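Local coordinates for spermidine N(1)-acetyltransferase (Thermoplasma acidophilum, PDB 3K9U), which transfers an acetyl group from acetyl-CoA to polyamines such as spermidine and so guards the cell against polyamine toxicity, at residues 62-66 with 77-82. Residues are numbered along the deposited sequence; the frame is centred on the assembly and turned at random.
Sequences DILFL and FIELKI
Leu64 and Leu80 sit opposite one another across the two strands as an antiparallel hydrogen-bonded pair, and Leu66 and Ile78 repeat the pattern two residues along. Each pair is closed by two amide-to-carbonyl bonds; Leu80 N to Leu64 O is 2.9 Å, with an N-H...O angle of 165°. A fifth bond, from Ile82 N to Asp62 O at 3.0 Å, closes the end where strand 63-70 begins. Between the pairs, Glu79 CA sends a CA-H...O contact to Leu64 O, and Phe65 CA sends one to Ile78 O. These are the two arms of a beta hairpin, strands 63-70 and 73-83, inside the mixed sheet of the GNAT fold; strand 86-94, which carries acetyl-CoA-binding residues, runs along the other edge of 73-83. On the face under helix 103-118 the packing is aliphatic: Leu80 CD1 sits 3.9 Å from Leu64 CB, Leu64 CD1 meets Ile82 CD1, and Ile78 CG2 lies against Leu66 CB. The face with Ile63, Phe65, Glu79 and Lys81 is more mixed. There the bent Lys81 chain runs beside Ile63, its CE 3.9 Å from Ile63 CG1. A chi1 of -159° carries the Phe65 ring over toward strand 73-83, where its CD1 meets Ile78 O in the ring plane at 3.4 Å. Glu79 CB lies 3.7 Å from the same Phe65 CD1. Glu79 OE2 stands over the ring centre, 4.1 Å above its plane, the carboxylate tilted 32° from the ring, while OE1 makes a salt bridge with Arg91. Phe65 CE1 also touches Phe77 CD2 at 4.0 Å. Replacing Phe65 with alanine would probably open a gap beneath the Glu79 carboxylate and take away the contact that Phe77 CD2 makes across the strands.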
# COMPACT_ATOMS: atom_id res chain seq x y z
N ASP A 62 30.95 8.49 5.53
CA ASP A 62 30.55 7.19 6.06
C ASP A 62 29.13 7.18 6.63
O ASP A 62 28.71 6.17 7.18
CB ASP A 62 31.55 6.77 7.13
CG ASP A 62 32.93 6.47 6.54
OD1 ASP A 62 33.01 6.01 5.37
OD2 ASP A 62 33.92 6.69 7.26
N ILE A 63 28.40 8.28 6.50
CA ILE A 63 26.96 8.28 6.79
C ILE A 63 26.16 8.60 5.53
O ILE A 63 26.27 9.69 4.97
CB ILE A 63 26.59 9.25 7.91
CG1 ILE A 63 27.22 8.81 9.24
CG2 ILE A 63 25.06 9.35 8.07
CD1 ILE A 63 27.25 9.94 10.26
N LEU A 64 25.35 7.64 5.08
CA LEU A 64 24.50 7.83 3.92
C LEU A 64 23.10 8.06 4.41
O LEU A 64 22.52 7.18 5.07
CB LEU A 64 24.50 6.59 3.03
CG LEU A 64 25.76 6.16 2.29
CD1 LEU A 64 26.96 6.08 3.22
CD2 LEU A 64 25.51 4.78 1.63
N PHE A 65 22.53 9.20 4.05
CA PHE A 65 21.19 9.57 4.49
C PHE A 65 20.50 10.19 3.27
O PHE A 65 20.71 11.37 2.94
CB PHE A 65 21.31 10.52 5.70
CG PHE A 65 20.08 10.62 6.59
CD1 PHE A 65 19.07 9.66 6.60
CD2 PHE A 65 19.98 11.67 7.48
CE1 PHE A 65 17.97 9.80 7.45
CE2 PHE A 65 18.90 11.80 8.35
CZ PHE A 65 17.89 10.88 8.33
N LEU A 66 19.71 9.36 2.59
CA LEU A 66 19.13 9.70 1.29
C LEU A 66 17.62 9.73 1.35
O LEU A 66 17.02 8.98 2.10
CB LEU A 66 19.55 8.67 0.24
CG LEU A 66 21.00 8.21 0.17
CD1 LEU A 66 21.18 7.06 -0.80
CD2 LEU A 66 21.92 9.36 -0.22
N PHE A 77 12.95 7.53 2.82
CA PHE A 77 14.37 7.77 3.06
C PHE A 77 15.09 6.53 3.53
O PHE A 77 14.47 5.59 3.92
CB PHE A 77 14.54 8.87 4.12
CG PHE A 77 13.91 8.52 5.45
CD1 PHE A 77 12.57 8.80 5.71
CD2 PHE A 77 14.64 7.88 6.43
CE1 PHE A 77 11.98 8.46 6.93
CE2 PHE A 77 14.06 7.55 7.65
CZ PHE A 77 12.72 7.85 7.90
N ILE A 78 16.42 6.57 3.52
CA ILE A 78 17.23 5.47 3.97
C ILE A 78 18.42 6.03 4.72
O ILE A 78 18.93 7.09 4.38
CB ILE A 78 17.68 4.59 2.78
CG1 ILE A 78 18.20 3.24 3.29
CG2 ILE A 78 18.71 5.33 1.91
CD1 ILE A 78 18.68 2.24 2.18
N GLU A 79 18.83 5.33 5.79
CA GLU A 79 19.99 5.71 6.57
C GLU A 79 20.90 4.50 6.74
O GLU A 79 20.45 3.45 7.18
CB GLU A 79 19.58 6.25 7.96
CG GLU A 79 20.81 6.79 8.81
CD GLU A 79 20.44 7.38 10.18
OE1 GLU A 79 19.82 6.67 11.02
OE2 GLU A 79 20.77 8.57 10.43
N LEU A 80 22.17 4.65 6.40
CA LEU A 80 23.18 3.62 6.69
C LEU A 80 24.45 4.20 7.28
O LEU A 80 24.87 5.27 6.88
CB LEU A 80 23.56 2.85 5.43
CG LEU A 80 22.46 2.37 4.53
CD1 LEU A 80 22.24 3.39 3.44
CD2 LEU A 80 22.87 1.01 3.95
N LYS A 81 25.07 3.47 8.22
CA LYS A 81 26.37 3.83 8.79
C LYS A 81 27.44 2.82 8.38
O LYS A 81 27.22 1.59 8.41
CB LYS A 81 26.33 3.87 10.32
CG LYS A 81 26.37 5.29 10.97
CD LYS A 81 25.00 5.74 11.55
CE LYS A 81 24.97 7.23 11.94
NZ LYS A 81 24.17 7.53 13.20
N ILE A 82 28.61 3.33 8.02
CA ILE A 82 29.75 2.48 7.76
C ILE A 82 30.73 2.65 8.88
O ILE A 82 31.14 3.77 9.15
CB ILE A 82 30.42 2.83 6.43
CG1 ILE A 82 29.44 2.50 5.29
CG2 ILE A 82 31.85 2.16 6.32
CD1 ILE A 82 29.62 3.33 4.04